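Local coordinates for lipoprotein (Clostridium difficile, PDB 4OTE) that probably binds methionine at the cell surface as a membrane-anchored lipoprotein of the NlpA family, for uptake by a methionine transporter, at residues 23-27 and 219-225; 78-84 and 195-201; 86-92 and 186-191; 127-131 and 141-146. One frame throughout, in Å; residues are numbered along the deposited sequence.

Interaction 1 (23-27 and 219-225); sequences LKPLI and VLTSDKA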
loop_
_atom_site.group_PDB
_atom_site.type_symbol
_atom_site.label_atom_id
_atom_site.label_comp_id
_atom_site.label_asym_id
_atom_site.label_seq_id
_atom_site.Cartn_x
_atom_site.Cartn_y
_atom_site.Cartn_z
ATOM N N LEU A 23 -7.582 11.233 -14.165
ATOM C CA LEU A 23 -6.534 11.783 -15.032
ATOM C C LEU A 23 -6.728 11.455 -16.519
ATOM O O LEU A 23 -5.915 11.869 -17.347
ATOM C CB LEU A 23 -5.158 11.286 -14.576
ATOM C CG LEU A 23 -4.643 11.891 -13.274
ATOM C CD1 LEU A 23 -3.444 11.106 -12.763
ATOM C CD2 LEU A 23 -4.286 13.360 -13.459
ATOM N N LYS A 24 -7.790 10.720 -16.853
ATOM C CA LYS A 24 -8.099 10.367 -18.252
ATOM C C LYS A 24 -8.101 11.560 -19.202
ATOM O O LYS A 24 -7.456 11.511 -20.241
ATOM C CB LYS A 24 -9.465 9.689 -18.366
ATOM C CG LYS A 24 -9.447 8.181 -18.423
ATOM C CD LYS A 24 -10.867 7.697 -18.643
ATOM C CE LYS A 24 -10.972 6.195 -18.552
ATOM N NZ LYS A 24 -12.403 5.786 -18.583
ATOM N N PRO A 25 -8.853 12.624 -18.862
ATOM C CA PRO A 25 -8.906 13.790 -19.746
ATOM C C PRO A 25 -7.532 14.405 -20.007
ATOM O O PRO A 25 -7.267 14.871 -21.114
ATOM C CB PRO A 25 -9.787 14.786 -18.979
ATOM C CG PRO A 25 -10.528 13.976 -17.974
ATOM C CD PRO A 25 -9.607 12.852 -17.615
ATOM N N LEU A 26 -6.674 14.403 -18.990
ATOM C CA LEU A 26 -5.323 14.939 -19.123
ATOM C C LEU A 26 -4.481 14.042 -20.026
ATOM O O LEU A 26 -3.662 14.528 -20.806
ATOM C CB LEU A 26 -4.669 15.075 -17.745
ATOM C CG LEU A 26 -3.406 15.925 -17.642
ATOM C CD1 LEU A 26 -3.604 17.298 -18.270
ATOM C CD2 LEU A 26 -3.003 16.073 -16.184
ATOM N N ILE A 27 -4.694 12.730 -19.926
ATOM C CA ILE A 27 -3.993 11.777 -20.781
ATOM C C ILE A 27 -4.469 11.934 -22.226
ATOM O O ILE A 27 -3.671 11.839 -23.160
ATOM C CB ILE A 27 -4.163 10.332 -20.265
ATOM C CG1 ILE A 27 -3.411 10.186 -18.941
ATOM C CG2 ILE A 27 -3.638 9.318 -21.270
ATOM C CD1 ILE A 27 -3.817 8.986 -18.118
ATOM N N VAL A 219 1.602 12.839 -16.238
ATOM C CA VAL A 219 0.296 13.181 -15.673
ATOM C C VAL A 219 0.197 12.786 -14.199
ATOM O O VAL A 219 -0.478 13.467 -13.430
ATOM C CB VAL A 219 -0.890 12.593 -16.473
ATOM C CG1 VAL A 219 -0.780 12.969 -17.947
ATOM C CG2 VAL A 219 -0.990 11.084 -16.304
ATOM N N LEU A 220 0.879 11.713 -13.804
ATOM C CA LEU A 220 0.803 11.230 -12.419
ATOM C C LEU A 220 1.592 12.083 -11.421
ATOM O O LEU A 220 1.371 11.981 -10.217
ATOM C CB LEU A 220 1.240 9.764 -12.318
ATOM C CG LEU A 220 0.157 8.736 -12.650
ATOM C CD1 LEU A 220 0.782 7.392 -12.999
ATOM C CD2 LEU A 220 -0.823 8.589 -11.496
ATOM N N THR A 221 2.507 12.911 -11.921
ATOM C CA THR A 221 3.235 13.868 -11.091
ATOM C C THR A 221 2.780 15.312 -11.368
ATOM O O THR A 221 3.453 16.260 -10.977
ATOM C CB THR A 221 4.756 13.748 -11.306
ATOM O OG1 THR A 221 5.063 13.907 -12.694
ATOM C CG2 THR A 221 5.254 12.390 -10.846
ATOM N N SER A 222 1.632 15.474 -12.025
ATOM C CA SER A 222 1.105 16.800 -12.362
ATOM C C SER A 222 0.478 17.486 -11.158
ATOM O O SER A 222 0.163 16.840 -10.162
ATOM C CB SER A 222 0.045 16.682 -13.465
ATOM O OG SER A 222 -1.103 15.980 -13.002
ATOM N N ASP A 223 0.264 18.793 -11.269
ATOM C CA ASP A 223 -0.478 19.537 -10.252
ATOM C C ASP A 223 -1.896 18.984 -10.074
ATOM O O ASP A 223 -2.423 18.968 -8.963
ATOM C CB ASP A 223 -0.553 21.023 -10.608
ATOM C CG ASP A 223 0.792 21.725 -10.516
ATOM O OD1 ASP A 223 1.758 21.169 -9.956
ATOM O OD2 ASP A 223 0.883 22.872 -10.999
ATOM N N LYS A 224 -2.507 18.540 -11.170
ATOM C CA LYS A 224 -3.834 17.926 -11.117
ATOM C C LYS A 224 -3.819 16.646 -10.270
ATOM O O LYS A 224 -4.717 16.419 -9.455
ATOM C CB LYS A 224 -4.344 17.633 -12.536
ATOM C CG LYS A 224 -5.717 16.973 -12.612
ATOM C CD LYS A 224 -6.789 17.819 -11.943
ATOM C CE LYS A 224 -8.173 17.225 -12.138
ATOM N NZ LYS A 224 -9.190 17.983 -11.358
ATOM N N ALA A 225 -2.793 15.822 -10.463
ATOM C CA ALA A 225 -2.638 14.584 -9.696
ATOM C C ALA A 225 -2.471 14.863 -8.203
ATOM O O ALA A 225 -3.035 14.145 -7.367
ATOM C CB ALA A 225 -1.452 13.786 -10.217
#
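V219 and I27 meet at the dense end of this contact, where two helical elements far apart in the chain are joined mainly by aliphatic side chains, with no hydrogen bond between them. CG2 of V219 rests on CG1 of I27 at 3.7 Å, the two side chains crossing at about a right angle, while CG1 of V219 turns to CG of L26. L23 fills the next place: its CD1 branch packs on CD2 of L220 at 3.8 Å and also nears CB of A225, and its CD2 branch reaches CG of K224. The CG of L26 stands anti to the backbone N (chi1 -165°), which carries CD2 out to S222 OG, 3.7 Å away. That hydroxyl is already engaged: S222 is the N-cap of helix 223-233, accepting from A225 N at 3.1 Å, and it donates to V219 O at 2.6 Å, so two bonds fix its rotation and tie the end of one helix to the start of the next. Toward solvent the contact thins. K224 offers L23 and L26 only the base of its chain, which bends at chi2 and carries the ammonium away. On L26, the nearest side-chain atom is about 4 Å from a bound zinc ion. Helix 24-29 thus packs against the junction of helices 211-220 and 223-233, with I27 continuing onto L34 of strand 33-39 and A225 onto the C-terminal F241.

Interaction 2 (78-84 and 195-201); sequences AGKKLYV and DEYANLL. With MSE (selenomethionine), chain C.
A classic beta bulge breaks the regular pairing here: L82 and Y83 both face N199, whose carbonyl O takes L82 N at 3.0 Å and, weakly, Y83 N at 3.5 Å. In return N199 N donates to Y83 O at 2.6 Å, and the CA of A198 adds a CA-H...O contact to the same carbonyl. Beyond the bulge, G79 N donates to L201 O, approaching nearly in line with the C=O bond (173° at the oxygen) although the N-H itself is bent away from linear. Between these direct bonds K80 O and L201 N do not pair directly; a water joins them, donating to K80 O and accepting from L201 N.

Side chains fill in around this backbone frame. L200 has its CG between the backbone N and the carbonyl carbon (chi1 35°), from where CD1 reaches CB of A78 at 3.7 Å and CD2 approaches G79 O. The ring of Y83 lies obliquely to N199, its CE1 3.4 Å from CB, with ring and amide planes 41° apart. K81 lays its aliphatic chain over CB of A198 and crosses D195 at a slant; its ammonium makes a weak bond to D195 O, while NZ and the carboxylate oxygens are not in contact.

N199 belongs to the pocket of the bound selenomethionine, together with residues such as Y42, H61 and D172. Because both its backbone N and its backbone O are spent on the bulge, the main chain beneath the amide is held by the sheet, which is consistent with the strand pairing positioning this residue for the amino-acid ligand.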
loop_
_atom_site.group_PDB
_atom_site.type_symbol
_atom_site.label_atom_id
_atom_site.label_comp_id
_atom_site.label_asym_id
_atom_site.label_seq_id
_atom_site.Cartn_x
_atom_site.Cartn_y
_atom_site.Cartn_z
ATOM N N ALA A 78 10.565 -0.170 -11.073
ATOM C CA ALA A 78 9.840 0.907 -10.390
ATOM C C ALA A 78 10.127 2.267 -11.039
ATOM O O ALA A 78 11.272 2.567 -11.377
ATOM C CB ALA A 78 10.223 0.944 -8.920
ATOM N N GLY A 79 9.085 3.081 -11.205
ATOM C CA GLY A 79 9.229 4.435 -11.737
ATOM C C GLY A 79 9.460 5.453 -10.632
ATOM O O GLY A 79 9.975 5.118 -9.570
ATOM N N LYS A 80 9.065 6.697 -10.882
ATOM C CA LYS A 80 9.181 7.775 -9.892
ATOM C C LYS A 80 8.227 7.577 -8.709
ATOM O O LYS A 80 7.109 7.078 -8.883
ATOM C CB LYS A 80 8.874 9.122 -10.549
ATOM C CG LYS A 80 9.840 9.509 -11.660
ATOM C CD LYS A 80 9.416 10.797 -12.349
ATOM C CE LYS A 80 10.434 11.214 -13.401
ATOM N NZ LYS A 80 9.926 12.312 -14.270
ATOM N N LYS A 81 8.667 7.981 -7.517
ATOM C CA LYS A 81 7.825 7.946 -6.315
ATOM C C LYS A 81 6.627 8.889 -6.479
ATOM O O LYS A 81 6.798 10.032 -6.904
ATOM C CB LYS A 81 8.622 8.384 -5.086
ATOM C CG LYS A 81 9.812 7.511 -4.719
ATOM C CD LYS A 81 10.456 8.052 -3.449
ATOM C CE LYS A 81 11.845 7.488 -3.183
ATOM N NZ LYS A 81 11.932 6.009 -3.309
ATOM N N LEU A 82 5.426 8.421 -6.136
ATOM C CA LEU A 82 4.210 9.225 -6.341
ATOM C C LEU A 82 3.556 9.648 -5.036
ATOM O O LEU A 82 3.316 10.834 -4.811
ATOM C CB LEU A 82 3.202 8.461 -7.199
ATOM C CG LEU A 82 3.742 8.000 -8.554
ATOM C CD1 LEU A 82 2.679 7.217 -9.299
ATOM C CD2 LEU A 82 4.225 9.182 -9.388
ATOM N N TYR A 83 3.268 8.676 -4.178
ATOM C CA TYR A 83 2.596 8.944 -2.918
ATOM C C TYR A 83 2.798 7.805 -1.929
ATOM O O TYR A 83 2.979 6.648 -2.326
ATOM C CB TYR A 83 1.096 9.159 -3.152
ATOM C CG TYR A 83 0.458 8.093 -4.018
ATOM C CD1 TYR A 83 0.107 6.851 -3.491
ATOM C CD2 TYR A 83 0.205 8.329 -5.363
ATOM C CE1 TYR A 83 -0.469 5.872 -4.287
ATOM C CE2 TYR A 83 -0.376 7.358 -6.165
ATOM C CZ TYR A 83 -0.711 6.134 -5.627
ATOM O OH TYR A 83 -1.283 5.171 -6.430
ATOM N N VAL A 84 2.765 8.149 -0.644
ATOM C CA VAL A 84 2.880 7.177 0.431
ATOM C C VAL A 84 1.494 6.894 0.998
ATOM O O VAL A 84 0.640 7.783 1.027
ATOM C CB VAL A 84 3.782 7.697 1.564
ATOM C CG1 VAL A 84 4.153 6.563 2.500
ATOM C CG2 VAL A 84 5.039 8.344 1.001
ATOM N N ASP A 195 9.273 7.680 2.421
ATOM C CA ASP A 195 9.143 7.642 0.956
ATOM C C ASP A 195 9.770 6.396 0.322
ATOM O O ASP A 195 9.603 6.153 -0.870
ATOM C CB ASP A 195 9.675 8.932 0.306
ATOM C CG ASP A 195 11.187 9.069 0.386
ATOM O OD1 ASP A 195 11.847 8.236 1.038
ATOM O OD2 ASP A 195 11.719 10.033 -0.206
ATOM N N GLU A 196 10.493 5.612 1.120
ATOM C CA GLU A 196 10.949 4.290 0.698
ATOM C C GLU A 196 9.756 3.412 0.307
ATOM O O GLU A 196 9.867 2.560 -0.576
ATOM C CB GLU A 196 11.756 3.621 1.816
ATOM C CG GLU A 196 12.472 2.342 1.399
ATOM C CD GLU A 196 13.280 1.719 2.528
ATOM O OE1 GLU A 196 13.758 2.464 3.413
ATOM O OE2 GLU A 196 13.441 0.478 2.525
ATOM N N TYR A 197 8.617 3.643 0.958
ATOM C CA TYR A 197 7.392 2.901 0.687
ATOM C C TYR A 197 6.393 3.688 -0.172
ATOM O O TYR A 197 5.195 3.396 -0.174
ATOM C CB TYR A 197 6.755 2.475 2.012
ATOM C CG TYR A 197 7.680 1.621 2.848
ATOM C CD1 TYR A 197 8.201 0.435 2.340
ATOM C CD2 TYR A 197 8.042 1.997 4.142
ATOM C CE1 TYR A 197 9.058 -0.349 3.089
ATOM C CE2 TYR A 197 8.898 1.214 4.899
ATOM C CZ TYR A 197 9.397 0.039 4.367
ATOM O OH TYR A 197 10.246 -0.754 5.099
ATOM N N ALA A 198 6.888 4.671 -0.918
ATOM C CA ALA A 198 6.039 5.422 -1.834
ATOM C C ALA A 198 5.538 4.497 -2.944
ATOM O O ALA A 198 6.327 3.798 -3.581
ATOM C CB ALA A 198 6.805 6.592 -2.432
ATOM N N ASN A 199 4.222 4.466 -3.142
ATOM C CA ASN A 199 3.646 3.749 -4.270
ATOM C C ASN A 199 4.052 4.451 -5.554
ATOM O O ASN A 199 4.341 5.653 -5.554
ATOM C CB ASN A 199 2.123 3.678 -4.172
ATOM C CG ASN A 199 1.649 2.798 -3.029
ATOM O OD1 ASN A 199 2.351 2.616 -2.032
ATOM N ND2 ASN A 199 0.451 2.251 -3.167
ATOM N N LEU A 200 4.077 3.696 -6.646
ATOM C CA LEU A 200 4.602 4.210 -7.902
ATOM C C LEU A 200 4.143 3.375 -9.085
ATOM O O LEU A 200 3.643 2.261 -8.923
ATOM C CB LEU A 200 6.139 4.278 -7.848
ATOM C CG LEU A 200 6.888 3.187 -7.068
ATOM C CD1 LEU A 200 6.797 1.837 -7.761
ATOM C CD2 LEU A 200 8.341 3.579 -6.857
ATOM N N LEU A 201 4.304 3.939 -10.273
ATOM C CA LEU A 201 4.042 3.222 -11.501
ATOM C C LEU A 201 5.159 2.203 -11.700
ATOM O O LEU A 201 6.330 2.498 -11.448
ATOM C CB LEU A 201 3.984 4.191 -12.681
ATOM C CG LEU A 201 3.347 3.650 -13.962
ATOM C CD1 LEU A 201 1.832 3.595 -13.829
ATOM C CD2 LEU A 201 3.754 4.504 -15.154
HETATM N N MSE C 301 -0.879 0.780 -0.817
HETATM C CA MSE C 301 -0.025 -0.271 -0.168
HETATM C C MSE C 301 0.842 0.383 0.851
HETATM O O MSE C 301 1.590 1.314 0.536
HETATM O OXT MSE C 301 0.812 -0.020 2.015
HETATM C CB MSE C 301 0.863 -1.021 -1.160
HETATM C CG MSE C 301 1.598 -2.188 -0.496
HETATM SE SE MSE C 301 2.878 -3.016 -1.749
HETATM C CE MSE C 301 1.558 -3.888 -2.904
HETATM O O HOH W 1 5.541 6.412 -10.941
#

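Interaction 3 (86-92 and 186-191); sequences PAILYSY and NGIYTA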
loop_
_atom_site.group_PDB
_atom_site.type_symbol
_atom_site.label_atom_id
_atom_site.label_comp_id
_atom_site.label_asym_id
_atom_site.label_seq_id
_atom_site.Cartn_x
_atom_site.Cartn_y
_atom_site.Cartn_z
ATOM N N PRO A 86 0.655 5.446 4.410
ATOM C CA PRO A 86 1.084 4.919 5.701
ATOM C C PRO A 86 0.101 3.891 6.239
ATOM O O PRO A 86 -1.111 4.087 6.137
ATOM C CB PRO A 86 1.096 6.155 6.608
ATOM C CG PRO A 86 1.203 7.319 5.694
ATOM C CD PRO A 86 0.520 6.914 4.426
ATOM N N ALA A 87 0.625 2.797 6.786
ATOM C CA ALA A 87 -0.203 1.796 7.444
ATOM C C ALA A 87 -0.959 2.449 8.590
ATOM O O ALA A 87 -0.402 3.257 9.325
ATOM C CB ALA A 87 0.654 0.651 7.965
ATOM N N ILE A 88 -2.233 2.111 8.719
ATOM C CA ILE A 88 -3.070 2.648 9.778
ATOM C C ILE A 88 -3.586 1.501 10.632
ATOM O O ILE A 88 -4.019 0.471 10.108
ATOM C CB ILE A 88 -4.240 3.481 9.209
ATOM C CG1 ILE A 88 -3.693 4.763 8.572
ATOM C CG2 ILE A 88 -5.242 3.831 10.311
ATOM C CD1 ILE A 88 -4.705 5.527 7.747
ATOM N N LEU A 89 -3.508 1.679 11.947
ATOM C CA LEU A 89 -4.030 0.712 12.900
ATOM C C LEU A 89 -5.474 1.098 13.205
ATOM O O LEU A 89 -5.731 2.195 13.707
ATOM C CB LEU A 89 -3.179 0.711 14.175
ATOM C CG LEU A 89 -3.485 -0.337 15.257
ATOM C CD1 LEU A 89 -3.314 -1.749 14.728
ATOM C CD2 LEU A 89 -2.603 -0.119 16.478
ATOM N N TYR A 90 -6.406 0.207 12.868
ATOM C CA TYR A 90 -7.837 0.443 13.051
ATOM C C TYR A 90 -8.356 -0.347 14.244
ATOM O O TYR A 90 -7.780 -1.366 14.619
ATOM C CB TYR A 90 -8.619 0.022 11.804
ATOM C CG TYR A 90 -8.335 0.851 10.575
ATOM C CD1 TYR A 90 -7.282 0.530 9.729
ATOM C CD2 TYR A 90 -9.130 1.945 10.247
ATOM C CE1 TYR A 90 -7.020 1.277 8.596
ATOM C CE2 TYR A 90 -8.875 2.701 9.115
ATOM C CZ TYR A 90 -7.819 2.362 8.290
ATOM O OH TYR A 90 -7.549 3.101 7.161
ATOM N N SER A 91 -9.455 0.124 14.825
ATOM C CA SER A 91 -10.068 -0.541 15.967
ATOM C C SER A 91 -11.528 -0.123 16.120
ATOM O O SER A 91 -11.859 1.050 15.946
ATOM C CB SER A 91 -9.294 -0.216 17.248
ATOM O OG SER A 91 -9.850 -0.872 18.376
ATOM N N TYR A 92 -12.389 -1.096 16.421
ATOM C CA TYR A 92 -13.782 -0.833 16.794
ATOM C C TYR A 92 -13.972 -0.819 18.316
ATOM O O TYR A 92 -15.070 -0.542 18.798
ATOM C CB TYR A 92 -14.723 -1.900 16.210
ATOM C CG TYR A 92 -14.933 -1.879 14.711
ATOM C CD1 TYR A 92 -14.747 -0.717 13.960
ATOM C CD2 TYR A 92 -15.366 -3.026 14.044
ATOM C CE1 TYR A 92 -14.956 -0.710 12.592
ATOM C CE2 TYR A 92 -15.580 -3.024 12.676
ATOM C CZ TYR A 92 -15.374 -1.864 11.957
ATOM O OH TYR A 92 -15.585 -1.856 10.598
ATOM N N ASN A 186 -12.045 5.621 13.157
ATOM C CA ASN A 186 -11.607 4.350 13.747
ATOM C C ASN A 186 -10.105 4.055 13.737
ATOM O O ASN A 186 -9.682 2.993 14.191
ATOM C CB ASN A 186 -12.364 3.206 13.067
ATOM C CG ASN A 186 -13.790 3.097 13.556
ATOM O OD1 ASN A 186 -14.724 3.546 12.896
ATOM N ND2 ASN A 186 -13.960 2.534 14.744
ATOM N N GLY A 187 -9.302 4.986 13.232
ATOM C CA GLY A 187 -7.854 4.832 13.243
ATOM C C GLY A 187 -7.296 5.290 14.574
ATOM O O GLY A 187 -7.700 6.329 15.087
ATOM N N ILE A 188 -6.378 4.512 15.143
ATOM C CA ILE A 188 -5.753 4.866 16.421
ATOM C C ILE A 188 -4.247 5.125 16.303
ATOM O O ILE A 188 -3.614 5.570 17.250
ATOM C CB ILE A 188 -6.024 3.791 17.504
ATOM C CG1 ILE A 188 -5.328 2.468 17.177
ATOM C CG2 ILE A 188 -7.522 3.566 17.663
ATOM C CD1 ILE A 188 -5.469 1.428 18.273
ATOM N N TYR A 189 -3.677 4.846 15.138
ATOM C CA TYR A 189 -2.259 5.073 14.902
ATOM C C TYR A 189 -2.002 5.058 13.407
ATOM O O TYR A 189 -2.510 4.191 12.692
ATOM C CB TYR A 189 -1.409 3.998 15.593
ATOM C CG TYR A 189 0.035 3.975 15.141
ATOM C CD1 TYR A 189 0.964 4.867 15.669
ATOM C CD2 TYR A 189 0.466 3.068 14.179
ATOM C CE1 TYR A 189 2.286 4.851 15.256
ATOM C CE2 TYR A 189 1.785 3.050 13.755
ATOM C CZ TYR A 189 2.692 3.939 14.300
ATOM O OH TYR A 189 4.000 3.915 13.875
ATOM N N THR A 190 -1.230 6.036 12.944
ATOM C CA THR A 190 -0.781 6.095 11.564
ATOM C C THR A 190 0.737 6.007 11.562
ATOM O O THR A 190 1.398 6.646 12.385
ATOM C CB THR A 190 -1.223 7.407 10.893
ATOM O OG1 THR A 190 -2.628 7.591 11.090
ATOM C CG2 THR A 190 -0.924 7.385 9.397
ATOM N N ALA A 191 1.284 5.214 10.646
ATOM C CA ALA A 191 2.731 5.003 10.576
ATOM C C ALA A 191 3.441 6.253 10.065
ATOM O O ALA A 191 2.835 7.074 9.375
ATOM C CB ALA A 191 3.052 3.810 9.687
#
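L89 and I188 form the apolar centre, crossing at a slant so that CD2 of L89 meets CD1 of I188 at 3.7 Å. I188 places CG1 between its own N and carbonyl carbon (chi1 67°), which brings the CG1-CD1 branch to L89. Beside them CB of L89 touches CB of Y189, lying at the edge of the tyrosine ring. On the other face, I88 and T190 lie side by side and point the same way, CG1 of I88 being 3.9 Å from the T190 methyl CG2, which also meets CB of P86. CG2 of I88 covers one face of the Y90 ring near its rim, and G187, paired with Y90, brings its CA close to the same methyl.

The backbone frames this centre. L89 is held on both its polar atoms, its N donating to Y189 O and its O receiving I188 N at 2.8 Å, a nearly straight bond (174° at the hydrogen). A191 N to A87 O closes one end.

The polar edge lies at the other end, around N186. Its backbone O accepts from S91 N, and its side-chain ND2 donates to S91 O at 2.8 Å, so one asparagine grips both polar backbone atoms of S91. The same amide group approaches the Y92 ring at its edge, with CG in the ring plane and the two planes 78° apart. S91 OG turns elsewhere, to T167 O.

The antiparallel pair closes a mixed sheet ordered 150-154, 105-109, 168-171, 88-90, 187-190, the last at its outer edge, consistent with a lobe of the periplasmic-binding-protein fold.

Interaction 4 (127-131 and 141-146); sequences LLTLP and DIIENP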
loop_
_atom_site.group_PDB
_atom_site.type_symbol
_atom_site.label_atom_id
_atom_site.label_comp_id
_atom_site.label_asym_id
_atom_site.label_seq_id
_atom_site.Cartn_x
_atom_site.Cartn_y
_atom_site.Cartn_z
ATOM N N LEU A 127 5.131 -0.465 22.740
ATOM C CA LEU A 127 4.261 -1.602 23.073
ATOM C C LEU A 127 5.005 -2.928 23.233
ATOM O O LEU A 127 4.502 -3.836 23.888
ATOM C CB LEU A 127 3.138 -1.752 22.039
ATOM C CG LEU A 127 1.742 -1.355 22.530
ATOM C CD1 LEU A 127 1.090 -0.363 21.581
ATOM C CD2 LEU A 127 0.866 -2.587 22.718
ATOM N N LEU A 128 6.188 -3.041 22.634
ATOM C CA LEU A 128 7.009 -4.248 22.755
ATOM C C LEU A 128 8.458 -3.974 22.349
ATOM O O LEU A 128 8.774 -2.889 21.872
ATOM C CB LEU A 128 6.412 -5.390 21.918
ATOM C CG LEU A 128 5.980 -5.087 20.478
ATOM C CD1 LEU A 128 7.180 -4.870 19.567
ATOM C CD2 LEU A 128 5.107 -6.209 19.932
ATOM N N THR A 129 9.336 -4.953 22.554
ATOM C CA THR A 129 10.737 -4.829 22.151
ATOM C C THR A 129 11.158 -6.007 21.278
ATOM O O THR A 129 10.707 -7.137 21.477
ATOM C CB THR A 129 11.682 -4.733 23.369
ATOM O OG1 THR A 129 11.603 -5.933 24.145
ATOM C CG2 THR A 129 11.321 -3.536 24.237
ATOM N N LEU A 130 12.031 -5.725 20.312
ATOM C CA LEU A 130 12.510 -6.719 19.351
ATOM C C LEU A 130 14.038 -6.742 19.349
ATOM O O LEU A 130 14.668 -5.820 19.871
ATOM C CB LEU A 130 11.993 -6.370 17.954
ATOM C CG LEU A 130 10.474 -6.445 17.764
ATOM C CD1 LEU A 130 10.022 -5.555 16.613
ATOM C CD2 LEU A 130 10.034 -7.885 17.548
ATOM N N PRO A 131 14.647 -7.797 18.773
ATOM C CA PRO A 131 16.107 -7.809 18.650
ATOM C C PRO A 131 16.623 -6.729 17.698
ATOM O O PRO A 131 15.924 -6.348 16.757
ATOM C CB PRO A 131 16.409 -9.212 18.101
ATOM C CG PRO A 131 15.127 -9.690 17.512
ATOM C CD PRO A 131 14.058 -9.084 18.366
ATOM N N ASP A 141 9.833 -13.522 17.769
ATOM C CA ASP A 141 11.048 -12.783 18.128
ATOM C C ASP A 141 10.818 -11.661 19.144
ATOM O O ASP A 141 11.742 -10.910 19.455
ATOM C CB ASP A 141 11.682 -12.196 16.865
ATOM C CG ASP A 141 11.860 -13.230 15.770
ATOM O OD1 ASP A 141 12.309 -14.354 16.085
ATOM O OD2 ASP A 141 11.546 -12.922 14.599
ATOM N N ILE A 142 9.598 -11.543 19.663
ATOM C CA ILE A 142 9.282 -10.495 20.633
ATOM C C ILE A 142 9.996 -10.768 21.953
ATOM O O ILE A 142 9.776 -11.805 22.581
ATOM C CB ILE A 142 7.760 -10.378 20.868
ATOM C CG1 ILE A 142 7.074 -9.841 19.604
ATOM C CG2 ILE A 142 7.464 -9.469 22.057
ATOM C CD1 ILE A 142 5.569 -9.994 19.601
ATOM N N ILE A 143 10.851 -9.835 22.366
ATOM C CA ILE A 143 11.592 -9.968 23.619
ATOM C C ILE A 143 10.678 -9.613 24.791
ATOM O O ILE A 143 10.327 -10.485 25.583
ATOM C CB ILE A 143 12.874 -9.103 23.618
ATOM C CG1 ILE A 143 13.825 -9.586 22.515
ATOM C CG2 ILE A 143 13.570 -9.159 24.975
ATOM C CD1 ILE A 143 15.045 -8.713 22.313
ATOM N N GLU A 144 10.289 -8.344 24.894
ATOM C CA GLU A 144 9.362 -7.907 25.937
ATOM C C GLU A 144 7.992 -7.582 25.350
ATOM O O GLU A 144 7.889 -7.022 24.258
ATOM C CB GLU A 144 9.913 -6.693 26.685
ATOM C CG GLU A 144 11.273 -6.936 27.319
ATOM C CD GLU A 144 11.689 -5.826 28.265
ATOM O OE1 GLU A 144 11.403 -4.646 27.970
ATOM O OE2 GLU A 144 12.309 -6.137 29.305
ATOM N N ASN A 145 6.949 -7.940 26.093
ATOM C CA ASN A 145 5.568 -7.762 25.662
ATOM C C ASN A 145 4.700 -7.440 26.887
ATOM O O ASN A 145 3.857 -8.245 27.283
ATOM C CB ASN A 145 5.079 -9.032 24.951
ATOM C CG ASN A 145 3.730 -8.854 24.269
ATOM O OD1 ASN A 145 3.068 -7.824 24.416
ATOM N ND2 ASN A 145 3.313 -9.870 23.525
ATOM N N PRO A 146 4.906 -6.252 27.486
ATOM C CA PRO A 146 4.271 -5.894 28.761
ATOM C C PRO A 146 2.784 -6.227 28.841
ATOM O O PRO A 146 2.342 -6.832 29.817
ATOM C CB PRO A 146 4.478 -4.371 28.854
ATOM C CG PRO A 146 4.958 -3.933 27.510
ATOM C CD PRO A 146 5.666 -5.118 26.931
#
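The long loop between helix 112-124 and strand 150-154 folds back on itself here, and T129 meets I143 and E144 where the two irregular runs pass in roughly opposite directions. T129 supplies every atom used on its side for hydrogen bonding across the contact. Its N donates to E144 O at 3.0 Å, its O accepts from I143 N at 2.8 Å, and its hydroxyl OG1 accepts from E144 N, also at 2.8 Å. This last bond depends on chi1 of 63°, which sets OG1 between the backbone N and the carbonyl carbon and points it across the gap; the bond is bent, at 142°. OG1 is also hemmed in by the E144 side chain, with CB at 3.1 Å.

The side chains of L128 and I142 cross at about a right angle, CD2 of the first 3.8 Å from CD1 of the second, and CD2 of L130 packs on CG1 of I142. At one end CD1 of I143 lies over the P131 ring, nearest its N, and at the other CD of P146 sits 3.5 Å from L127 O. L128 and I142 both continue onto F151 of strand 150-154, and L130 onto L119 of helix 112-124.

Three bonds centred on one residue, one of them to its side-chain hydroxyl, therefore do the work that regular strand pairing would do elsewhere, while L128, L130 and I142 give the loop an apolar side that packs on strand 150-154 and helix 112-124.

Interaction 1 is the buried contact of the four and almost wholly apolar, without a hydrogen bond between its segments; interactions 2, 3 and 4 are partly buried and bonded across. In interactions 2 and 3 that bonding runs mainly between strand backbones. Interaction 4, farthest from the chain's centre, has no regular structure and leans on a threonine. Interactions 1 and 2 touch, T221 and L220 packing on L82 and L201, and share one lobe; interaction 3 adjoins interaction 2 in sequence through both of its segments but belongs to the other sheet. Of the four, interaction 2 holds a residue of the selenomethionine pocket. Interaction 4 is nested within the loops closed by the other three.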